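Long-range contacts in L-asparaginase 1 (Escherichia coli, PDB 6NXC), which catalyses the hydrolysis of L-asparagine to L-aspartate and ammonia, working as a homotetramer that L-asparagine also activates allosterically: residues Ala29-Thr34 and Phe105-Gly110; His50-Leu55 and Ile71-Pro76; Phe123-Leu128 and Leu222-Ile227; Pro214-Glu219 and Ser347-Gly352. The protein carries 1 engineered substitution. All coordinates share one frame; numbering follows the deposited sequence.

Interaction 1: residues Ala29-Thr34 and Phe105-Gly110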
loop_
_atom_site.group_PDB
_atom_site.type_symbol
_atom_site.label_atom_id
_atom_site.label_comp_id
_atom_site.label_asym_id
_atom_site.label_seq_id
_atom_site.Cartn_x
_atom_site.Cartn_y
_atom_site.Cartn_z
ATOM N N ALA B 29 -23.571 -3.971 -22.656
ATOM C CA ALA B 29 -24.782 -3.313 -22.107
ATOM C C ALA B 29 -24.333 -1.924 -21.683
ATOM O O ALA B 29 -23.724 -1.767 -20.626
ATOM C CB ALA B 29 -25.380 -4.165 -21.025
ATOM N N TYR B 30 -24.595 -0.937 -22.536
ATOM C CA TYR B 30 -24.293 0.467 -22.229
ATOM C C TYR B 30 -25.475 1.021 -21.367
ATOM O O TYR B 30 -26.409 1.509 -21.916
ATOM C CB TYR B 30 -23.997 1.185 -23.525
ATOM C CG TYR B 30 -23.686 2.651 -23.327
ATOM C CD1 TYR B 30 -23.210 3.129 -22.155
ATOM C CD2 TYR B 30 -23.989 3.535 -24.346
ATOM C CE1 TYR B 30 -22.942 4.488 -21.996
ATOM C CE2 TYR B 30 -23.731 4.888 -24.213
ATOM C CZ TYR B 30 -23.170 5.355 -23.058
ATOM O OH TYR B 30 -22.976 6.706 -22.910
ATOM N N THR B 31 -25.400 0.964 -20.033
ATOM C CA THR B 31 -26.500 1.344 -19.139
ATOM C C THR B 31 -26.527 2.866 -18.953
ATOM O O THR B 31 -27.583 3.363 -18.558
ATOM C CB THR B 31 -26.498 0.544 -17.828
ATOM O OG1 THR B 31 -25.374 0.958 -17.051
ATOM C CG2 THR B 31 -26.538 -0.921 -18.094
ATOM N N GLY B 32 -25.411 3.535 -19.121
ATOM C CA GLY B 32 -25.142 4.977 -18.889
ATOM C C GLY B 32 -23.879 5.104 -18.053
ATOM O O GLY B 32 -23.008 4.227 -18.182
ATOM N N GLY B 33 -23.764 6.183 -17.258
ATOM C CA GLY B 33 -22.528 6.426 -16.503
ATOM C C GLY B 33 -21.678 7.526 -17.149
ATOM O O GLY B 33 -21.956 7.975 -18.245
ATOM N N THR B 34 -20.621 7.904 -16.445
ATOM C CA THR B 34 -19.668 8.967 -16.783
ATOM C C THR B 34 -19.032 8.631 -18.136
ATOM O O THR B 34 -18.692 9.567 -18.955
ATOM C CB THR B 34 -18.658 9.036 -15.641
ATOM O OG1 THR B 34 -19.268 9.482 -14.425
ATOM C CG2 THR B 34 -17.469 9.877 -15.992
ATOM N N PHE B 105 -20.158 -10.829 -21.524
ATOM C CA PHE B 105 -20.991 -9.629 -21.301
ATOM C C PHE B 105 -20.140 -8.595 -20.567
ATOM O O PHE B 105 -19.603 -8.913 -19.489
ATOM C CB PHE B 105 -22.222 -10.115 -20.516
ATOM C CG PHE B 105 -22.930 -11.212 -21.274
ATOM C CD1 PHE B 105 -23.938 -10.934 -22.192
ATOM C CD2 PHE B 105 -22.570 -12.514 -21.031
ATOM C CE1 PHE B 105 -24.516 -11.961 -22.927
ATOM C CE2 PHE B 105 -23.082 -13.533 -21.817
ATOM C CZ PHE B 105 -23.992 -13.235 -22.802
ATOM N N VAL B 106 -20.122 -7.400 -21.076
ATOM C CA VAL B 106 -19.570 -6.242 -20.325
ATOM C C VAL B 106 -20.701 -5.271 -20.048
ATOM O O VAL B 106 -21.484 -4.897 -20.988
ATOM C CB VAL B 106 -18.448 -5.597 -21.134
ATOM C CG1 VAL B 106 -18.027 -4.255 -20.509
ATOM C CG2 VAL B 106 -17.261 -6.540 -21.289
ATOM N N ILE B 107 -20.825 -4.890 -18.802
ATOM C CA ILE B 107 -21.867 -3.969 -18.364
ATOM C C ILE B 107 -21.125 -2.632 -18.173
ATOM O O ILE B 107 -20.381 -2.520 -17.186
ATOM C CB ILE B 107 -22.611 -4.466 -17.118
ATOM C CG1 ILE B 107 -23.144 -5.916 -17.146
ATOM C CG2 ILE B 107 -23.754 -3.577 -16.762
ATOM C CD1 ILE B 107 -23.902 -6.282 -18.386
ATOM N N LEU B 108 -21.411 -1.647 -19.027
ATOM C CA LEU B 108 -20.817 -0.312 -18.873
ATOM C C LEU B 108 -21.773 0.466 -17.969
ATOM O O LEU B 108 -23.031 0.448 -18.284
ATOM C CB LEU B 108 -20.756 0.414 -20.215
ATOM C CG LEU B 108 -19.503 0.205 -21.022
ATOM C CD1 LEU B 108 -19.548 1.079 -22.295
ATOM C CD2 LEU B 108 -18.266 0.539 -20.199
ATOM N N HIS B 109 -21.301 1.170 -16.948
ATOM C CA HIS B 109 -22.153 1.562 -15.799
ATOM C C HIS B 109 -21.477 2.769 -15.145
ATOM O O HIS B 109 -20.250 2.865 -15.218
ATOM C CB HIS B 109 -22.221 0.386 -14.804
ATOM C CG HIS B 109 -23.286 0.401 -13.786
ATOM N ND1 HIS B 109 -23.211 1.306 -12.713
ATOM C CD2 HIS B 109 -24.430 -0.353 -13.601
ATOM C CE1 HIS B 109 -24.274 1.096 -11.913
ATOM N NE2 HIS B 109 -24.996 0.038 -12.392
ATOM N N GLY B 110 -22.256 3.618 -14.533
ATOM C CA GLY B 110 -21.711 4.730 -13.728
ATOM C C GLY B 110 -20.965 4.193 -12.549
ATOM O O GLY B 110 -21.318 3.077 -12.026
HETATM O O HOH W 1 -25.046 3.818 -15.185
#
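A29 and Y30 pair in parallel with I107 and L108, joining two neighbouring strands of the mixed sheet in the N-terminal part of the asparaginase fold. The backbone bonds run from A29 N to V106 O (2.8 Å) and from L108 N to A29 O (2.8 Å). On one face of the sheet, A29 CB meets I107 CD1 at 3.7 Å. On the other, the Y30 side chain crosses L108 obliquely, with Y30 CD1 4.1 Å from L108 CB. With chi1 at 70°, T31 OG1 sits between the backbone N and the carbonyl carbon and reaches L108 O at 2.7 Å. The hydroxyl donates in the carbonyl plane, on a lone pair. T31 N donates to the same oxygen at 3.0 Å, so one residue grips L108 O twice. A valine here would probably leave L108 O with a single bond from this residue. Further on, G33 CA and G110 CA come within 3.4 Å, where a side chain on G33 would clash. The next residue, T34, is the active-site threonine; its OG1 is covalently linked to a citrate. H109 NE2 bonds to T117, while H109 ND1 donates in its ring plane to G110 O at 2.7 Å.

Interaction 2: residues His50-Leu55 and Ile71-Pro76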
loop_
_atom_site.group_PDB
_atom_site.type_symbol
_atom_site.label_atom_id
_atom_site.label_comp_id
_atom_site.label_asym_id
_atom_site.label_seq_id
_atom_site.Cartn_x
_atom_site.Cartn_y
_atom_site.Cartn_z
ATOM N N HIS B 50 -23.121 8.809 -28.859
ATOM C CA HIS B 50 -21.776 9.405 -28.746
ATOM C C HIS B 50 -20.721 8.336 -28.398
ATOM O O HIS B 50 -19.690 8.348 -29.026
ATOM C CB HIS B 50 -21.816 10.524 -27.715
ATOM C CG HIS B 50 -20.665 11.439 -27.867
ATOM N ND1 HIS B 50 -20.018 11.986 -26.786
ATOM C CD2 HIS B 50 -20.045 11.891 -28.975
ATOM C CE1 HIS B 50 -19.046 12.757 -27.221
ATOM N NE2 HIS B 50 -19.042 12.711 -28.560
ATOM N N LEU B 51 -20.963 7.445 -27.423
ATOM C CA LEU B 51 -20.006 6.365 -27.052
ATOM C C LEU B 51 -19.655 5.507 -28.290
ATOM O O LEU B 51 -18.466 5.273 -28.552
ATOM C CB LEU B 51 -20.571 5.458 -25.939
ATOM C CG LEU B 51 -19.768 4.151 -25.887
ATOM C CD1 LEU B 51 -18.433 4.487 -25.253
ATOM C CD2 LEU B 51 -20.499 3.004 -25.204
ATOM N N GLN B 52 -20.639 4.951 -28.959
ATOM C CA GLN B 52 -20.497 4.030 -30.096
ATOM C C GLN B 52 -19.700 4.668 -31.286
ATOM O O GLN B 52 -18.878 4.007 -31.906
ATOM C CB GLN B 52 -21.890 3.636 -30.533
ATOM C CG GLN B 52 -22.749 3.023 -29.435
ATOM C CD GLN B 52 -23.778 3.945 -28.790
ATOM O OE1 GLN B 52 -23.497 5.083 -28.309
ATOM N NE2 GLN B 52 -25.014 3.481 -28.826
ATOM N N ARG B 53 -19.945 5.927 -31.599
ATOM C CA ARG B 53 -19.147 6.693 -32.605
ATOM C C ARG B 53 -17.727 6.835 -32.050
ATOM O O ARG B 53 -16.755 6.680 -32.808
ATOM C CB ARG B 53 -19.822 8.036 -32.913
ATOM C CG ARG B 53 -18.975 8.991 -33.757
ATOM C CD ARG B 53 -18.757 8.306 -35.121
ATOM N NE ARG B 53 -18.155 9.190 -36.110
ATOM C CZ ARG B 53 -17.670 8.813 -37.311
ATOM N NH1 ARG B 53 -17.707 7.552 -37.690
ATOM N NH2 ARG B 53 -17.087 9.719 -38.080
ATOM N N GLN B 54 -17.552 7.113 -30.747
ATOM C CA GLN B 54 -16.194 7.364 -30.217
ATOM C C GLN B 54 -15.410 6.052 -30.342
ATOM O O GLN B 54 -14.225 6.081 -30.797
ATOM C CB GLN B 54 -16.209 7.807 -28.740
ATOM C CG GLN B 54 -16.776 9.199 -28.464
ATOM C CD GLN B 54 -17.413 9.308 -27.089
ATOM O OE1 GLN B 54 -18.056 8.380 -26.601
ATOM N NE2 GLN B 54 -17.241 10.440 -26.421
ATOM N N LEU B 55 -16.043 4.891 -30.078
ATOM C CA LEU B 55 -15.306 3.606 -30.175
ATOM C C LEU B 55 -15.023 3.250 -31.627
ATOM O O LEU B 55 -13.931 2.683 -31.837
ATOM C CB LEU B 55 -16.092 2.493 -29.492
ATOM C CG LEU B 55 -16.280 2.704 -27.996
ATOM C CD1 LEU B 55 -17.052 1.532 -27.424
ATOM C CD2 LEU B 55 -14.981 2.858 -27.267
ATOM N N ILE B 71 -22.701 -3.191 -29.068
ATOM C CA ILE B 71 -23.241 -2.269 -28.010
ATOM C C ILE B 71 -24.759 -2.202 -28.073
ATOM O O ILE B 71 -25.318 -1.809 -29.138
ATOM C CB ILE B 71 -22.594 -0.861 -28.130
ATOM C CG1 ILE B 71 -21.088 -1.000 -28.035
ATOM C CG2 ILE B 71 -23.175 0.155 -27.089
ATOM C CD1 ILE B 71 -20.390 0.236 -28.482
ATOM N N HIS B 72 -25.390 -2.413 -26.916
ATOM C CA HIS B 72 -26.813 -2.163 -26.641
ATOM C C HIS B 72 -26.843 -0.898 -25.795
ATOM O O HIS B 72 -26.471 -0.976 -24.659
ATOM C CB HIS B 72 -27.467 -3.373 -25.997
ATOM C CG HIS B 72 -28.869 -3.031 -25.559
ATOM N ND1 HIS B 72 -29.474 -3.564 -24.376
ATOM C CD2 HIS B 72 -29.750 -2.157 -26.089
ATOM C CE1 HIS B 72 -30.664 -3.015 -24.236
ATOM N NE2 HIS B 72 -30.832 -2.106 -25.255
ATOM N N GLU B 73 -27.242 0.233 -26.378
ATOM C CA GLU B 73 -27.382 1.500 -25.619
ATOM C C GLU B 73 -28.772 1.561 -24.973
ATOM O O GLU B 73 -29.771 1.425 -25.659
ATOM C CB GLU B 73 -27.136 2.701 -26.541
ATOM C CG GLU B 73 -27.219 4.040 -25.820
ATOM C CD GLU B 73 -27.317 5.210 -26.813
ATOM O OE1 GLU B 73 -26.453 5.244 -27.693
ATOM O OE2 GLU B 73 -28.284 6.080 -26.702
ATOM N N TYR B 74 -28.858 1.782 -23.662
ATOM C CA TYR B 74 -30.133 1.738 -22.914
ATOM C C TYR B 74 -30.842 3.057 -23.222
ATOM O O TYR B 74 -30.077 4.056 -23.466
ATOM C CB TYR B 74 -29.825 1.529 -21.442
ATOM C CG TYR B 74 -29.676 0.078 -21.038
ATOM C CD1 TYR B 74 -28.963 -0.825 -21.826
ATOM C CD2 TYR B 74 -30.116 -0.353 -19.801
ATOM C CE1 TYR B 74 -28.753 -2.157 -21.432
ATOM C CE2 TYR B 74 -29.874 -1.665 -19.359
ATOM C CZ TYR B 74 -29.255 -2.572 -20.198
ATOM O OH TYR B 74 -29.057 -3.859 -19.806
ATOM N N THR B 75 -32.165 3.026 -23.185
ATOM C CA THR B 75 -33.042 4.222 -23.405
ATOM C C THR B 75 -33.984 4.372 -22.202
ATOM O O THR B 75 -34.790 3.502 -21.863
ATOM C CB THR B 75 -33.724 4.177 -24.779
ATOM O OG1 THR B 75 -34.281 2.902 -25.028
ATOM C CG2 THR B 75 -32.777 4.425 -25.921
ATOM N N PRO B 76 -33.821 5.428 -21.388
ATOM C CA PRO B 76 -32.706 6.348 -21.523
ATOM C C PRO B 76 -31.442 5.779 -20.842
ATOM O O PRO B 76 -31.524 4.765 -20.136
ATOM C CB PRO B 76 -33.133 7.559 -20.700
ATOM C CG PRO B 76 -33.985 6.978 -19.638
ATOM C CD PRO B 76 -34.721 5.805 -20.275
#
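Q52 and I71 have the nearest CA atoms, 7.2 Å apart, where helix 50-55 lies 10.0 Å from strand 71-74 at closest approach of the axes and runs at 154° to it. The apolar half of the contact centres on I71. Its CD1 meets L55 CD1 at 3.7 Å and, more loosely, L51 CD2 at 4.3 Å. Its other branch, I71 CG2, rests 3.7 Å from Q52 CG, and the two side chains cross at a slant. This is the helix-on-strand packing of a beta-alpha-beta crossover. Helix 50-56 links strand 25-32 to strand 68-78, its parallel neighbour at the border of the sheet within this chain. Y30 of the inner strand touches L51, I71 and E73. The polar half joins Q52 to E73. The Q52 chain bends at chi2 (101°), so its amide swings over toward the extended E73 side chain. Q52 NE2 donates to E73 OE1, in the plane of the amide and on the anti side of the carboxylate; the modelled 2.5 Å is doubtfully short. The amide and carboxylate planes stand 68° apart. An alanine here would probably leave E73 OE1 to lean on its weak bond from G49 N, and open a gap beside I71 CG2. The other carboxylate oxygen, E73 OE2, is bonded to S48 N just ahead of the helix.

Interaction 3: residues Phe123-Leu128 and Leu222-Ile227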
loop_
_atom_site.group_PDB
_atom_site.type_symbol
_atom_site.label_atom_id
_atom_site.label_comp_id
_atom_site.label_asym_id
_atom_site.label_seq_id
_atom_site.Cartn_x
_atom_site.Cartn_y
_atom_site.Cartn_z
ATOM N N PHE B 123 -25.997 -12.616 -7.192
ATOM C CA PHE B 123 -27.087 -13.399 -6.570
ATOM C C PHE B 123 -28.169 -13.752 -7.557
ATOM O O PHE B 123 -28.632 -14.886 -7.480
ATOM C CB PHE B 123 -27.679 -12.591 -5.407
ATOM C CG PHE B 123 -26.628 -12.324 -4.372
ATOM C CD1 PHE B 123 -26.126 -13.346 -3.621
ATOM C CD2 PHE B 123 -26.189 -11.034 -4.104
ATOM C CE1 PHE B 123 -25.155 -13.103 -2.658
ATOM C CE2 PHE B 123 -25.258 -10.784 -3.132
ATOM C CZ PHE B 123 -24.719 -11.824 -2.431
ATOM N N MET B 124 -28.437 -12.895 -8.556
ATOM C CA MET B 124 -29.605 -13.101 -9.454
ATOM C C MET B 124 -29.246 -14.188 -10.495
ATOM O O MET B 124 -30.144 -14.953 -10.897
ATOM C CB MET B 124 -29.950 -11.784 -10.186
ATOM C CG MET B 124 -30.514 -10.800 -9.248
ATOM S SD MET B 124 -30.658 -9.229 -10.079
ATOM C CE MET B 124 -32.189 -9.651 -10.873
ATOM N N LEU B 125 -27.989 -14.235 -10.963
ATOM C CA LEU B 125 -27.631 -15.057 -12.145
ATOM C C LEU B 125 -27.187 -16.447 -11.630
ATOM O O LEU B 125 -25.971 -16.681 -11.393
ATOM C CB LEU B 125 -26.515 -14.391 -12.956
ATOM C CG LEU B 125 -26.805 -13.015 -13.505
ATOM C CD1 LEU B 125 -25.696 -12.448 -14.395
ATOM C CD2 LEU B 125 -28.043 -13.053 -14.333
ATOM N N GLU B 126 -28.045 -17.440 -11.635
ATOM C CA GLU B 126 -27.676 -18.812 -11.171
ATOM C C GLU B 126 -27.304 -19.642 -12.409
ATOM O O GLU B 126 -27.863 -19.351 -13.493
ATOM C CB GLU B 126 -28.900 -19.425 -10.444
ATOM C CG GLU B 126 -28.811 -20.952 -10.252
ATOM C CD GLU B 126 -30.032 -21.653 -9.652
ATOM O OE1 GLU B 126 -29.888 -22.820 -9.178
ATOM O OE2 GLU B 126 -31.123 -21.055 -9.669
ATOM N N ASN B 127 -26.352 -20.544 -12.268
ATOM C CA ASN B 127 -25.772 -21.345 -13.387
ATOM C C ASN B 127 -25.092 -20.452 -14.417
ATOM O O ASN B 127 -25.257 -20.670 -15.659
ATOM C CB ASN B 127 -26.801 -22.236 -14.078
ATOM C CG ASN B 127 -27.510 -23.147 -13.119
ATOM O OD1 ASN B 127 -26.997 -23.452 -12.060
ATOM N ND2 ASN B 127 -28.745 -23.470 -13.447
ATOM N N LEU B 128 -24.430 -19.399 -13.930
ATOM C CA LEU B 128 -23.703 -18.488 -14.851
ATOM C C LEU B 128 -22.477 -19.216 -15.430
ATOM O O LEU B 128 -21.567 -19.516 -14.648
ATOM C CB LEU B 128 -23.232 -17.245 -14.073
ATOM C CG LEU B 128 -22.562 -16.200 -14.943
ATOM C CD1 LEU B 128 -23.376 -15.650 -16.087
ATOM C CD2 LEU B 128 -22.162 -15.012 -14.124
ATOM N N LEU B 222 -28.700 -20.855 -17.805
ATOM C CA LEU B 222 -28.739 -19.683 -16.896
ATOM C C LEU B 222 -30.154 -19.587 -16.368
ATOM O O LEU B 222 -31.117 -19.645 -17.177
ATOM C CB LEU B 222 -28.358 -18.431 -17.692
ATOM C CG LEU B 222 -28.397 -17.104 -16.924
ATOM C CD1 LEU B 222 -27.297 -17.084 -15.901
ATOM C CD2 LEU B 222 -28.275 -15.950 -17.905
ATOM N N ILE B 223 -30.303 -19.290 -15.072
ATOM C CA ILE B 223 -31.601 -19.030 -14.422
ATOM C C ILE B 223 -31.546 -17.648 -13.784
ATOM O O ILE B 223 -30.578 -17.377 -13.087
ATOM C CB ILE B 223 -31.967 -20.141 -13.438
ATOM C CG1 ILE B 223 -32.273 -21.429 -14.222
ATOM C CG2 ILE B 223 -33.140 -19.695 -12.582
ATOM C CD1 ILE B 223 -32.301 -22.701 -13.370
ATOM N N VAL B 224 -32.486 -16.774 -14.125
ATOM C CA VAL B 224 -32.481 -15.436 -13.488
ATOM C C VAL B 224 -33.479 -15.386 -12.311
ATOM O O VAL B 224 -34.668 -15.641 -12.517
ATOM C CB VAL B 224 -32.726 -14.316 -14.482
ATOM C CG1 VAL B 224 -32.734 -13.030 -13.639
ATOM C CG2 VAL B 224 -31.657 -14.303 -15.577
ATOM N N HIS B 225 -32.996 -15.232 -11.070
ATOM C CA HIS B 225 -33.879 -15.133 -9.890
ATOM C C HIS B 225 -34.345 -13.697 -9.863
ATOM O O HIS B 225 -33.558 -12.760 -10.097
ATOM C CB HIS B 225 -33.158 -15.428 -8.592
ATOM C CG HIS B 225 -32.824 -16.867 -8.465
ATOM N ND1 HIS B 225 -33.738 -17.821 -8.094
ATOM C CD2 HIS B 225 -31.638 -17.506 -8.609
ATOM C CE1 HIS B 225 -33.152 -19.018 -8.123
ATOM N NE2 HIS B 225 -31.858 -18.846 -8.407
ATOM N N PRO B 226 -35.661 -13.464 -9.642
ATOM C CA PRO B 226 -36.137 -12.082 -9.568
ATOM C C PRO B 226 -35.522 -11.345 -8.384
ATOM O O PRO B 226 -35.312 -11.874 -7.370
ATOM C CB PRO B 226 -37.684 -12.275 -9.386
ATOM C CG PRO B 226 -37.738 -13.585 -8.590
ATOM C CD PRO B 226 -36.669 -14.460 -9.277
ATOM N N ILE B 227 -35.320 -10.036 -8.543
ATOM C CA ILE B 227 -35.002 -9.146 -7.405
ATOM C C ILE B 227 -36.020 -8.042 -7.532
ATOM O O ILE B 227 -36.182 -7.390 -8.641
ATOM C CB ILE B 227 -33.583 -8.558 -7.256
ATOM C CG1 ILE B 227 -32.527 -9.452 -6.636
ATOM C CG2 ILE B 227 -33.636 -7.333 -6.323
ATOM C CD1 ILE B 227 -31.173 -8.734 -6.398
#
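E126 turns its CG to the far side from the backbone N (chi1 164°) and is extended beyond it, while the H225 ring swings beside its own backbone N; these turns bring E126 OE2 to H225 NE2 at 2.6 Å. The bond is weak because it is bent, 128° at the hydrogen. The carboxylate oxygen meets the ring at its edge, near its plane, and the two flat groups are only 16° apart. Y331 meets the H225 ring edge-to-face, and H225 ND1 is weakly bonded to Q335 OE1. M124 bends at chi3, which carries its methyl to segment 222-227: M124 CE lies 3.5 Å from H225 O. Midway along the M124 chain, CG packs on I227 CG1 at 3.6 Å, the two side chains crossing at about a right angle. The backbones form a short two-stranded antiparallel sheet. It starts where helix 114-124 ends and the chain straightens at L125. E126 and I223 are its hydrogen-bonded pair, with E126 N to I223 O and I223 N to E126 O both 2.9 Å. H225 N also donates to M124 O, in the last turn of the helix. L125 and V224 form the non-hydrogen-bonded pair. Their side chains lie alongside each other, with L125 CD2 4.0 Å from V224 CG2. L222 curls inward so that its CD1 comes within 3.4 Å of E126 O and also touches L125 and L128.

Interaction 4: residues Pro214-Glu219 and Ser347-Gly352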
loop_
_atom_site.group_PDB
_atom_site.type_symbol
_atom_site.label_atom_id
_atom_site.label_comp_id
_atom_site.label_asym_id
_atom_site.label_seq_id
_atom_site.Cartn_x
_atom_site.Cartn_y
_atom_site.Cartn_z
ATOM N N PRO B 214 -12.437 -20.562 -5.649
ATOM C CA PRO B 214 -13.640 -20.375 -6.459
ATOM C C PRO B 214 -14.889 -20.168 -5.579
ATOM O O PRO B 214 -14.983 -20.607 -4.404
ATOM C CB PRO B 214 -13.671 -21.697 -7.256
ATOM C CG PRO B 214 -13.176 -22.722 -6.239
ATOM C CD PRO B 214 -12.096 -21.990 -5.460
ATOM N N ALA B 215 -15.836 -19.420 -6.137
ATOM C CA ALA B 215 -17.215 -19.291 -5.642
ATOM C C ALA B 215 -17.997 -20.568 -5.981
ATOM O O ALA B 215 -17.571 -21.323 -6.854
ATOM C CB ALA B 215 -17.869 -18.108 -6.319
ATOM N N PRO B 216 -19.126 -20.814 -5.282
ATOM C CA PRO B 216 -20.006 -21.956 -5.540
ATOM C C PRO B 216 -20.604 -21.820 -6.942
ATOM O O PRO B 216 -20.868 -20.730 -7.358
ATOM C CB PRO B 216 -21.087 -21.836 -4.448
ATOM C CG PRO B 216 -20.466 -20.970 -3.372
ATOM C CD PRO B 216 -19.590 -20.017 -4.135
ATOM N N HIS B 217 -20.753 -22.918 -7.683
ATOM C CA HIS B 217 -21.116 -22.821 -9.102
ATOM C C HIS B 217 -22.166 -23.887 -9.393
ATOM O O HIS B 217 -22.001 -24.998 -8.916
ATOM C CB HIS B 217 -19.924 -22.928 -10.049
ATOM C CG HIS B 217 -20.097 -21.809 -11.004
ATOM N ND1 HIS B 217 -19.266 -20.710 -11.000
ATOM C CD2 HIS B 217 -21.165 -21.507 -11.795
ATOM C CE1 HIS B 217 -19.777 -19.805 -11.826
ATOM N NE2 HIS B 217 -20.968 -20.274 -12.324
ATOM N N GLY B 218 -23.272 -23.499 -10.008
ATOM C CA GLY B 218 -24.301 -24.428 -10.489
ATOM C C GLY B 218 -23.982 -24.962 -11.872
ATOM O O GLY B 218 -22.833 -24.799 -12.344
ATOM N N GLU B 219 -24.922 -25.662 -12.497
ATOM C CA GLU B 219 -24.677 -26.215 -13.827
ATOM C C GLU B 219 -25.964 -26.181 -14.619
ATOM O O GLU B 219 -26.984 -26.441 -14.044
ATOM C CB GLU B 219 -24.215 -27.668 -13.690
ATOM C CG GLU B 219 -25.102 -28.513 -12.818
ATOM C CD GLU B 219 -24.889 -28.322 -11.315
ATOM O OE1 GLU B 219 -25.833 -28.618 -10.585
ATOM O OE2 GLU B 219 -23.796 -27.867 -10.902
ATOM N N SER B 347 -25.959 -15.786 6.590
ATOM C CA SER B 347 -24.553 -15.998 7.036
ATOM C C SER B 347 -23.877 -17.140 6.261
ATOM O O SER B 347 -22.781 -17.548 6.630
ATOM C CB SER B 347 -24.515 -16.253 8.530
ATOM O OG SER B 347 -25.266 -17.407 8.815
ATOM N N GLN B 348 -24.464 -17.640 5.199
ATOM C CA GLN B 348 -23.948 -18.751 4.364
ATOM C C GLN B 348 -23.268 -18.124 3.144
ATOM O O GLN B 348 -23.700 -16.998 2.689
ATOM C CB GLN B 348 -25.046 -19.713 3.949
ATOM C CG GLN B 348 -25.634 -20.615 5.024
ATOM C CD GLN B 348 -26.680 -21.576 4.469
ATOM O OE1 GLN B 348 -26.876 -22.659 5.009
ATOM N NE2 GLN B 348 -27.377 -21.229 3.393
ATOM N N ASN B 349 -22.173 -18.685 2.666
ATOM C CA ASN B 349 -21.522 -18.157 1.452
ATOM C C ASN B 349 -22.287 -18.660 0.243
ATOM O O ASN B 349 -22.036 -19.813 -0.185
ATOM C CB ASN B 349 -20.052 -18.583 1.402
ATOM C CG ASN B 349 -19.323 -18.184 0.148
ATOM O OD1 ASN B 349 -19.571 -17.076 -0.350
ATOM N ND2 ASN B 349 -18.247 -18.902 -0.177
ATOM N N LEU B 350 -23.086 -17.810 -0.399
ATOM C CA LEU B 350 -23.947 -18.223 -1.545
ATOM C C LEU B 350 -23.207 -18.071 -2.879
ATOM O O LEU B 350 -23.473 -18.894 -3.798
ATOM C CB LEU B 350 -25.239 -17.387 -1.537
ATOM C CG LEU B 350 -26.124 -17.540 -0.310
ATOM C CD1 LEU B 350 -27.452 -16.814 -0.534
ATOM C CD2 LEU B 350 -26.399 -19.010 0.011
ATOM N N ARG B 351 -22.312 -17.078 -3.023
ATOM C CA ARG B 351 -21.766 -16.593 -4.303
ATOM C C ARG B 351 -20.344 -16.066 -4.158
ATOM O O ARG B 351 -19.882 -15.479 -5.116
ATOM C CB ARG B 351 -22.639 -15.490 -4.906
ATOM C CG ARG B 351 -24.055 -15.947 -5.251
ATOM C CD ARG B 351 -24.124 -16.800 -6.541
ATOM N NE ARG B 351 -25.528 -16.818 -6.957
ATOM C CZ ARG B 351 -26.465 -17.632 -6.468
ATOM N NH1 ARG B 351 -26.149 -18.608 -5.637
ATOM N NH2 ARG B 351 -27.741 -17.476 -6.798
ATOM N N GLY B 352 -19.667 -16.370 -3.049
ATOM C CA GLY B 352 -18.305 -15.852 -2.859
ATOM C C GLY B 352 -18.239 -14.531 -2.124
ATOM O O GLY B 352 -17.141 -14.017 -2.038
HETATM O O HOH W 2 -15.975 -18.425 -2.095
#
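A215 and P216 make a surface packing contact with N349-G352, where two loops of the asparaginase fold meet. One loop lies between strands 207-209 and 223-224. The other follows helix 339-346, close to the C terminus. The touching is mostly side-chain carbon on backbone. A215 CB sits 3.5 Å from R351 O. The P216 ring reaches over the bend at 349-351: its CG is 3.7 Å from both N349 O and L350 O, and its CD is 3.8 Å from G352 N. The bend is braced from within by N349 OD1, which takes a weak bond from G352 N. G352 has a positive phi, and a side chain there would be jammed against R351 O and tight on A215 CB. R351 CB points away from 214-219. The R351 NH1 donates to L350 O from above the carbonyl plane, while its NH2 bonds to F123 O, at the end of helix 114-124. One water bridges the loops, accepting from N349 ND2 at 3.0 Å and donating weakly to P214 O at 3.3 Å.

From the N terminus, strand 25-32 enters the mixed sheet, and interaction 1 closes the loop from 29-34 to 105-110 by pairing it with strand 104-108. Interaction 2 closes a short loop within that one, so it is nested in interaction 1. It packs helix 50-56 on strand 68-78. The two contacts touch, since strand 25-32 lies between its two partner strands. Interactions 3 and 4 follow in series and close long loops that overlap. They cross: 123-128, 214-219, 222-227 and 347-352 alternate along the chain. They touch too, through F123 O and R351 NH2. Together they tie the end of helix 114-124 to the loop beyond strand 207-209 and to the C-terminal tail.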